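Local coordinates for protein aromatic-amino-acid transaminase TyrB (Burkholderia cenocepacia K56-2Valvano, PDB 4WD2) that probably catalyses the pyridoxal-phosphate-dependent transfer of amino groups between aromatic amino acids and 2-oxo acids, as in class I aminotransferases, at residues E363-A368 with G401-S406; R33-N38 with V393-D398; E26-D31 with G374-R379. One frame throughout, in Å; residues are numbered along the deposited sequence. Where two conformers were deposited one is given.

Contact 1 (E363-A368 with G401-S406)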
loop_
_atom_site.group_PDB
_atom_site.type_symbol
_atom_site.label_atom_id
_atom_site.label_comp_id
_atom_site.label_asym_id
_atom_site.label_seq_id
_atom_site.Cartn_x
_atom_site.Cartn_y
_atom_site.Cartn_z
ATOM N N GLU A 363 -28.139 -18.617 14.207
ATOM C CA GLU A 363 -27.124 -19.403 13.512
ATOM C C GLU A 363 -27.735 -20.682 12.941
ATOM O O GLU A 363 -27.402 -21.083 11.822
ATOM C CB GLU A 363 -25.943 -19.720 14.442
ATOM C CG GLU A 363 -25.032 -18.513 14.704
ATOM C CD GLU A 363 -23.712 -18.884 15.364
ATOM O OE1 GLU A 363 -23.429 -20.092 15.506
ATOM O OE2 GLU A 363 -22.952 -17.965 15.740
ATOM N N SER A 364 -28.644 -21.299 13.700
ATOM C CA SER A 364 -29.410 -22.449 13.221
ATOM C C SER A 364 -30.226 -22.107 11.979
ATOM O O SER A 364 -30.254 -22.873 11.020
ATOM C CB SER A 364 -30.350 -22.971 14.309
ATOM O OG SER A 364 -29.768 -24.044 15.018
ATOM N N GLN A 365 -30.898 -20.960 12.007
ATOM C CA GLN A 365 -31.720 -20.536 10.879
ATOM C C GLN A 365 -30.856 -20.262 9.652
ATOM O O GLN A 365 -31.276 -20.506 8.519
ATOM C CB GLN A 365 -32.540 -19.305 11.260
ATOM C CG GLN A 365 -33.748 -19.653 12.127
ATOM C CD GLN A 365 -34.449 -18.429 12.689
ATOM O OE1 GLN A 365 -33.804 -17.478 13.128
ATOM N NE2 GLN A 365 -35.778 -18.451 12.677
ATOM N N VAL A 366 -29.645 -19.767 9.883
ATOM C CA VAL A 366 -28.694 -19.564 8.796
ATOM C C VAL A 366 -28.299 -20.916 8.197
ATOM O O VAL A 366 -28.153 -21.046 6.981
ATOM C CB VAL A 366 -27.426 -18.808 9.270
ATOM C CG1 VAL A 366 -26.392 -18.722 8.143
ATOM C CG2 VAL A 366 -27.779 -17.405 9.772
ATOM N N ASP A 367 -28.122 -21.920 9.054
ATOM C CA ASP A 367 -27.812 -23.273 8.587
ATOM C C ASP A 367 -28.954 -23.813 7.742
ATOM O O ASP A 367 -28.735 -24.366 6.666
ATOM C CB ASP A 367 -27.556 -24.227 9.756
ATOM C CG ASP A 367 -26.206 -24.014 10.414
ATOM O OD1 ASP A 367 -25.298 -23.442 9.776
ATOM O OD2 ASP A 367 -26.056 -24.441 11.580
ATOM N N ALA A 368 -30.175 -23.665 8.248
ATOM C CA ALA A 368 -31.363 -24.129 7.536
ATOM C C ALA A 368 -31.503 -23.440 6.181
ATOM O O ALA A 368 -31.753 -24.088 5.166
ATOM C CB ALA A 368 -32.607 -23.904 8.375
ATOM N N GLY A 401 -38.750 -16.304 4.412
ATOM C CA GLY A 401 -40.112 -16.325 4.915
ATOM C C GLY A 401 -40.481 -17.666 5.523
ATOM O O GLY A 401 -41.048 -17.723 6.611
ATOM N N LYS A 402 -40.153 -18.750 4.824
ATOM C CA LYS A 402 -40.423 -20.096 5.330
ATOM C C LYS A 402 -39.623 -20.396 6.595
ATOM O O LYS A 402 -40.159 -20.952 7.548
ATOM C CB LYS A 402 -40.116 -21.147 4.263
ATOM C CG LYS A 402 -41.133 -21.200 3.139
ATOM C CD LYS A 402 -40.720 -22.199 2.081
ATOM C CE LYS A 402 -41.702 -22.224 0.925
ATOM N NZ LYS A 402 -41.124 -22.915 -0.264
ATOM N N VAL A 403 -38.345 -20.022 6.605
ATOM C CA VAL A 403 -37.500 -20.283 7.768
ATOM C C VAL A 403 -37.989 -19.499 8.991
ATOM O O VAL A 403 -38.099 -20.054 10.088
ATOM C CB VAL A 403 -36.017 -19.945 7.483
ATOM C CG1 VAL A 403 -35.192 -20.050 8.751
ATOM C CG2 VAL A 403 -35.459 -20.883 6.418
ATOM N N LEU A 404 -38.304 -18.221 8.803
ATOM C CA LEU A 404 -38.822 -17.406 9.900
ATOM C C LEU A 404 -40.168 -17.928 10.414
ATOM O O LEU A 404 -40.388 -18.011 11.621
ATOM C CB LEU A 404 -38.970 -15.942 9.471
ATOM C CG LEU A 404 -37.725 -15.056 9.337
ATOM C CD1 LEU A 404 -38.109 -13.675 8.838
ATOM C CD2 LEU A 404 -36.987 -14.951 10.661
ATOM N N LYS A 405 -41.065 -18.272 9.496
ATOM C CA LYS A 405 -42.403 -18.733 9.863
ATOM C C LYS A 405 -42.366 -20.036 10.649
ATOM O O LYS A 405 -43.100 -20.209 11.620
ATOM C CB LYS A 405 -43.264 -18.915 8.611
ATOM C CG LYS A 405 -44.662 -19.432 8.894
ATOM C CD LYS A 405 -45.479 -18.429 9.697
ATOM C CE LYS A 405 -46.859 -18.973 9.993
ATOM N NZ LYS A 405 -47.749 -17.955 10.624
ATOM N N SER A 406 -41.497 -20.949 10.223
ATOM C CA SER A 406 -41.370 -22.261 10.857
ATOM C C SER A 406 -40.894 -22.148 12.302
ATOM O O SER A 406 -40.967 -23.106 13.067
ATOM C CB SER A 406 -40.413 -23.143 10.059
ATOM O OG SER A 406 -40.905 -23.370 8.750
HETATM O O HOH W 1 -36.587 -21.548 11.523
HETATM O O HOH W 2 -38.234 -16.989 13.713
#

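Contact 2 (R33-N38 with V393-D398)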
loop_
_atom_site.group_PDB
_atom_site.type_symbol
_atom_site.label_atom_id
_atom_site.label_comp_id
_atom_site.label_asym_id
_atom_site.label_seq_id
_atom_site.Cartn_x
_atom_site.Cartn_y
_atom_site.Cartn_z
ATOM N N ARG A 33 -27.224 -27.566 -6.627
ATOM C CA ARG A 33 -28.593 -27.097 -6.826
ATOM C C ARG A 33 -28.662 -25.860 -7.716
ATOM O O ARG A 33 -27.966 -24.873 -7.483
ATOM C CB ARG A 33 -29.252 -26.825 -5.472
ATOM C CG ARG A 33 -29.403 -28.090 -4.631
ATOM C CD ARG A 33 -29.949 -27.804 -3.242
ATOM N NE ARG A 33 -28.990 -27.094 -2.404
ATOM C CZ ARG A 33 -29.151 -26.890 -1.098
ATOM N NH1 ARG A 33 -30.233 -27.349 -0.481
ATOM N NH2 ARG A 33 -28.226 -26.234 -0.412
ATOM N N ASP A 34 -29.516 -25.925 -8.732
ATOM C CA ASP A 34 -29.578 -24.885 -9.751
ATOM C C ASP A 34 -30.080 -23.557 -9.201
ATOM O O ASP A 34 -29.768 -22.499 -9.749
ATOM C CB ASP A 34 -30.473 -25.332 -10.911
ATOM N N GLN A 35 -30.851 -23.606 -8.120
ATOM C CA GLN A 35 -31.476 -22.398 -7.593
ATOM C C GLN A 35 -30.713 -21.799 -6.419
ATOM O O GLN A 35 -31.236 -20.942 -5.710
ATOM C CB GLN A 35 -32.915 -22.691 -7.175
ATOM C CG GLN A 35 -33.783 -23.214 -8.303
ATOM C CD GLN A 35 -34.072 -22.160 -9.346
ATOM O OE1 GLN A 35 -34.963 -21.326 -9.171
ATOM N NE2 GLN A 35 -33.326 -22.191 -10.445
ATOM N N LYS A 36 -29.479 -22.237 -6.217
ATOM C CA LYS A 36 -28.679 -21.720 -5.116
ATOM C C LYS A 36 -28.464 -20.212 -5.258
ATOM O O LYS A 36 -28.396 -19.691 -6.370
ATOM C CB LYS A 36 -27.336 -22.450 -5.037
ATOM C CG LYS A 36 -26.469 -22.318 -6.270
ATOM C CD LYS A 36 -25.177 -23.100 -6.099
ATOM C CE LYS A 36 -24.343 -23.076 -7.367
ATOM N NZ LYS A 36 -23.068 -23.832 -7.196
ATOM N N VAL A 37 -28.385 -19.517 -4.127
ATOM C CA VAL A 37 -28.178 -18.075 -4.115
ATOM C C VAL A 37 -27.104 -17.694 -3.097
ATOM O O VAL A 37 -27.167 -18.102 -1.933
ATOM C CB VAL A 37 -29.489 -17.314 -3.787
ATOM C CG1 VAL A 37 -29.240 -15.817 -3.739
ATOM C CG2 VAL A 37 -30.571 -17.637 -4.803
ATOM N N ASN A 38 -26.119 -16.916 -3.541
ATOM C CA ASN A 38 -25.027 -16.482 -2.674
ATOM C C ASN A 38 -25.174 -15.016 -2.305
ATOM O O ASN A 38 -25.158 -14.146 -3.175
ATOM C CB ASN A 38 -23.670 -16.721 -3.348
ATOM C CG ASN A 38 -22.505 -16.604 -2.383
ATOM O OD1 ASN A 38 -22.693 -16.442 -1.182
ATOM N ND2 ASN A 38 -21.291 -16.714 -2.907
ATOM N N VAL A 393 -34.529 -12.632 -6.041
ATOM C CA VAL A 393 -35.131 -11.987 -4.875
ATOM C C VAL A 393 -36.410 -12.713 -4.426
ATOM O O VAL A 393 -36.692 -12.792 -3.232
ATOM C CB VAL A 393 -35.420 -10.479 -5.135
ATOM C CG1 VAL A 393 -36.480 -10.288 -6.208
ATOM C CG2 VAL A 393 -35.809 -9.767 -3.837
ATOM N N GLY A 394 -37.160 -13.272 -5.369
ATOM C CA GLY A 394 -38.321 -14.067 -5.020
ATOM C C GLY A 394 -37.926 -15.345 -4.299
ATOM O O GLY A 394 -38.549 -15.721 -3.307
ATOM N N ILE A 395 -36.889 -16.009 -4.810
ATOM C CA ILE A 395 -36.355 -17.237 -4.228
ATOM C C ILE A 395 -35.898 -16.996 -2.791
ATOM O O ILE A 395 -36.195 -17.774 -1.889
ATOM C CB ILE A 395 -35.178 -17.779 -5.070
ATOM C CG1 ILE A 395 -35.697 -18.407 -6.366
ATOM C CG2 ILE A 395 -34.347 -18.784 -4.280
ATOM C CD1 ILE A 395 -34.597 -18.807 -7.328
ATOM N N VAL A 396 -35.194 -15.890 -2.585
ATOM C CA VAL A 396 -34.700 -15.528 -1.264
ATOM C C VAL A 396 -35.827 -15.199 -0.280
ATOM O O VAL A 396 -35.840 -15.700 0.845
ATOM C CB VAL A 396 -33.747 -14.330 -1.351
ATOM C CG1 VAL A 396 -33.356 -13.858 0.046
ATOM C CG2 VAL A 396 -32.519 -14.704 -2.167
ATOM N N ALA A 397 -36.763 -14.348 -0.694
ATOM C CA ALA A 397 -37.868 -13.951 0.179
ATOM C C ALA A 397 -38.701 -15.166 0.598
ATOM O O ALA A 397 -39.158 -15.259 1.733
ATOM C CB ALA A 397 -38.741 -12.925 -0.510
ATOM N N ASP A 398 -38.890 -16.093 -0.334
ATOM C CA ASP A 398 -39.621 -17.326 -0.060
ATOM C C ASP A 398 -38.880 -18.167 0.979
ATOM O O ASP A 398 -39.465 -18.636 1.954
ATOM C CB ASP A 398 -39.811 -18.115 -1.354
ATOM C CG ASP A 398 -40.771 -19.272 -1.202
ATOM O OD1 ASP A 398 -41.960 -19.021 -0.901
ATOM O OD2 ASP A 398 -40.345 -20.427 -1.407
#

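Contact 3 (E26-D31 with G374-R379)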
loop_
_atom_site.group_PDB
_atom_site.type_symbol
_atom_site.label_atom_id
_atom_site.label_comp_id
_atom_site.label_asym_id
_atom_site.label_seq_id
_atom_site.Cartn_x
_atom_site.Cartn_y
_atom_site.Cartn_z
ATOM N N GLU A 26 -16.568 -22.093 -0.954
ATOM C CA GLU A 26 -16.170 -23.356 -1.572
ATOM C C GLU A 26 -17.330 -24.346 -1.551
ATOM O O GLU A 26 -17.503 -25.142 -2.476
ATOM C CB GLU A 26 -14.952 -23.957 -0.863
ATOM N N ASN A 27 -18.121 -24.290 -0.484
ATOM C CA ASN A 27 -19.295 -25.141 -0.366
ATOM C C ASN A 27 -20.402 -24.689 -1.309
ATOM O O ASN A 27 -21.187 -25.504 -1.801
ATOM C CB ASN A 27 -19.801 -25.156 1.076
ATOM C CG ASN A 27 -18.856 -25.876 2.012
ATOM O OD1 ASN A 27 -18.259 -26.891 1.647
ATOM N ND2 ASN A 27 -18.708 -25.355 3.224
ATOM N N PHE A 28 -20.455 -23.386 -1.559
ATOM C CA PHE A 28 -21.434 -22.841 -2.487
ATOM C C PHE A 28 -21.122 -23.277 -3.912
ATOM O O PHE A 28 -22.031 -23.551 -4.694
ATOM C CB PHE A 28 -21.485 -21.311 -2.403
ATOM C CG PHE A 28 -22.400 -20.684 -3.419
ATOM C CD1 PHE A 28 -23.767 -20.630 -3.199
ATOM C CD2 PHE A 28 -21.895 -20.157 -4.596
ATOM C CE1 PHE A 28 -24.614 -20.057 -4.133
ATOM C CE2 PHE A 28 -22.734 -19.588 -5.534
ATOM C CZ PHE A 28 -24.097 -19.540 -5.305
ATOM N N GLN A 29 -19.837 -23.334 -4.249
ATOM C CA GLN A 29 -19.415 -23.751 -5.585
ATOM C C GLN A 29 -19.763 -25.221 -5.842
ATOM O O GLN A 29 -20.285 -25.559 -6.905
ATOM C CB GLN A 29 -17.912 -23.517 -5.777
ATOM C CG GLN A 29 -17.476 -22.057 -5.624
ATOM C CD GLN A 29 -17.939 -21.164 -6.767
ATOM O OE1 GLN A 29 -18.734 -20.239 -6.570
ATOM N NE2 GLN A 29 -17.430 -21.429 -7.967
ATOM N N LYS A 30 -19.489 -26.084 -4.864
ATOM C CA LYS A 30 -19.783 -27.514 -4.988
ATOM C C LYS A 30 -21.286 -27.826 -4.940
ATOM O O LYS A 30 -21.714 -28.867 -5.440
ATOM C CB LYS A 30 -19.062 -28.309 -3.892
ATOM N N ASP A 31 -22.070 -26.933 -4.331
ATOM C CA ASP A 31 -23.524 -27.076 -4.258
ATOM C C ASP A 31 -24.101 -27.275 -5.655
ATOM O O ASP A 31 -23.989 -26.394 -6.504
ATOM C CB ASP A 31 -24.150 -25.844 -3.584
ATOM C CG ASP A 31 -25.579 -26.081 -3.108
ATOM O OD1 ASP A 31 -26.323 -26.854 -3.743
ATOM O OD2 ASP A 31 -25.967 -25.477 -2.087
ATOM N N GLY A 374 -30.801 -23.580 -0.010
ATOM C CA GLY A 374 -29.699 -23.195 -0.877
ATOM C C GLY A 374 -29.403 -21.703 -0.945
ATOM O O GLY A 374 -28.866 -21.218 -1.938
ATOM N N VAL A 375 -29.761 -20.966 0.104
ATOM C CA VAL A 375 -29.488 -19.533 0.161
ATOM C C VAL A 375 -28.404 -19.268 1.203
ATOM O O VAL A 375 -28.540 -19.659 2.366
ATOM C CB VAL A 375 -30.760 -18.721 0.493
ATOM C CG1 VAL A 375 -30.411 -17.273 0.843
ATOM C CG2 VAL A 375 -31.740 -18.767 -0.675
ATOM N N TYR A 376 -27.326 -18.606 0.781
ATOM C CA TYR A 376 -26.133 -18.485 1.613
ATOM C C TYR A 376 -25.921 -17.071 2.175
ATOM O O TYR A 376 -25.702 -16.119 1.420
ATOM C CB TYR A 376 -24.886 -18.899 0.813
ATOM C CG TYR A 376 -24.777 -20.373 0.455
ATOM C CD1 TYR A 376 -25.721 -20.996 -0.363
ATOM C CD2 TYR A 376 -23.702 -21.131 0.897
ATOM C CE1 TYR A 376 -25.605 -22.347 -0.703
ATOM C CE2 TYR A 376 -23.571 -22.481 0.559
ATOM C CZ TYR A 376 -24.525 -23.081 -0.241
ATOM O OH TYR A 376 -24.398 -24.419 -0.567
ATOM N N ILE A 377 -25.988 -16.945 3.499
ATOM C CA ILE A 377 -25.613 -15.711 4.182
ATOM C C ILE A 377 -24.635 -16.045 5.309
ATOM O O ILE A 377 -24.367 -17.216 5.565
ATOM C CB ILE A 377 -26.843 -14.951 4.741
ATOM C CG1 ILE A 377 -27.574 -15.772 5.803
ATOM C CG2 ILE A 377 -27.792 -14.565 3.622
ATOM C CD1 ILE A 377 -28.705 -15.018 6.471
ATOM N N LEU A 378 -24.081 -15.030 5.969
ATOM C CA LEU A 378 -23.079 -15.279 7.003
ATOM C C LEU A 378 -23.700 -15.846 8.268
ATOM O O LEU A 378 -24.896 -15.678 8.504
ATOM C CB LEU A 378 -22.313 -13.996 7.350
ATOM C CG LEU A 378 -21.409 -13.380 6.283
ATOM C CD1 LEU A 378 -20.468 -12.383 6.937
ATOM C CD2 LEU A 378 -20.633 -14.453 5.536
ATOM N N ARG A 379 -22.875 -16.492 9.088
ATOM C CA ARG A 379 -23.316 -17.060 10.359
ATOM C C ARG A 379 -23.928 -15.997 11.268
ATOM O O ARG A 379 -24.793 -16.297 12.088
ATOM C CB ARG A 379 -22.149 -17.747 11.074
#

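Contact 1 (E363-A368 with G401-S406)
Q365 and V403 meet where two helices of the C-terminal part of the chain run past each other, their CA atoms 6.6 Å apart. The touch is made by the aliphatic part of the glutamine: V403 CG1 lies 3.7 Å from Q365 CG, with Q365 CB equally near. The two side chains lie at a slant to each other. V403 CG1 stands anti to the backbone N (chi1 173°), and this turns the methyl to the facing helix. Beyond CG the glutamine chain is extended and carries its amide along the far helix toward its last turn, where Q365 NE2 comes within 4.2 Å of L404 CD2. Two waters link the amide nitrogen to the facing helix. One accepts from Q365 NE2 at 3.0 Å and donates to L404 O at 3.2 Å; the other donates to V403 O at 2.6 Å and is held only weakly by the same NE2. The other end of the amide is held at the start of its own helix, where Q365 OE1 takes the backbone N-H of T362, the residue just before the first turn; this is the half of a capping box that a side chain in the first turn supplies. Such helix-to-helix packing, with two waters bridging the glutamine amide to the carbonyls of the facing helix, belongs to the small domain of the class I aminotransferase fold.

Contact 2 (R33-N38 with V393-D398)
The carboxamide of Q35 meets the end of I395, the two side chains crossing at about a right angle. I395 CD1 sits well to one side of the amide plane, nearer the oxygen than the nitrogen, and its 3.1 Å approach to Q35 OE1 is so short for a carbon-oxygen contact that the placing of this exposed amide is doubtful. A bent chain (chi2 -70°) swings the amide over to the helix, and a glycerol, probably from the crystallisation liquor, lies close to the same side chain. The peptide oxygen of Q35 points at the other branch of the isoleucine, Q35 O lying 4.0 Å from I395 CG2. The glutamine occupies the third position of a type I turn, R33 to K36, closed by a 3.3 Å bond from K36 N to R33 O.

Behind this rim the contact becomes purely apolar. V37, the first residue of strand 37-38, spreads its two methyls between successive residues of the helix: V37 CG2 lies 4.0 Å from I395 CG2, and V37 CG1 lies 3.8 Å from V396 CG2. With chi1 at 178°, CG1 is anti to the backbone N and CG2 beside it, a torsion that sends CG1 to V396 and CG2 to I395. I395 thus stands between the glutamine and V37, whereas V396 is buried deeper.

Further in, V396 also packs on L39 and L388, and on I333 of the long helix 309-338. V37 is tied by backbone bonds to G374 and Y376 and touches V375, so the first turn of helix 393-405 covers one side of the short parallel pair of strands 37-38 and 375-376, with helix 309-338 beyond it.

Contact 3 (E26-D31 with G374-R379)
F28 and Y376 form a T-shaped, edge-to-face pair that packs the end of helix 20-30 against strand 375-376 in the small domain of this class I aminotransferase. The ring planes stand at 86° with centroids 5.0 Å apart, and it is the phenylalanine that offers its edge: F28 CD1 lies over the tyrosine face, displaced toward the rim, 3.5 Å from Y376 CD1. The same face also receives F28 CB, in a CH-pi contact 4.1 Å from the centroid of the Y376 ring. Because F28 CG is anti to the backbone N (chi1 175°), CB and CD1 come down on the tyrosine together, one toward each side of its ring. F28 also makes a cation-pi contact with K36, whose amino group is held by F28 O and D31 O.

The hydroxyl end of the tyrosine lies beside the last helical turn. Y376 OH donates to OD2 of D31, the first residue to leave the helical conformation, and OD2 lies near the tyrosine ring plane, at its edge, although the carboxylate itself is turned 61° from that ring. Y376 OH also passes 3.6 Å from N27 O, a packing approach; that carbonyl is the acceptor of the weak bond from D31 N that finishes the helix. The ring is thereby gripped at the hydroxyl and covered on one face by F28, which should limit its rotation. The backbone of Y376 is bonded to V37 and L39.

The same carboxylate oxygen serves twice: D31 OD2 takes the Y376 OH bond, its modelled 2.4 Å length so short as to be doubtful, and forms a salt bridge with R33 NH2.

In the fold
The three contacts cluster on one side of the chain's centre, 24 to 28 Å from it: contacts 2 and 3 are about 11 Å apart between centres, contact 1 about 14 and 15 Å from them. Contacts 1 and 2 share helix 393-405; contacts 2 and 3 share the two-stranded parallel sheet, where V37 O bonds to Y376 N at 2.8 Å. Contact 1 touches contact 3 through V366 against the backbone of I377 and L378. Along the chain 26-31 and 33-38 come first, then 363-368, 374-379, 393-398 and 401-406, so the contacts interleave. N-terminal and C-terminal parts are thereby joined into one small domain, as in other class I aminotransferases.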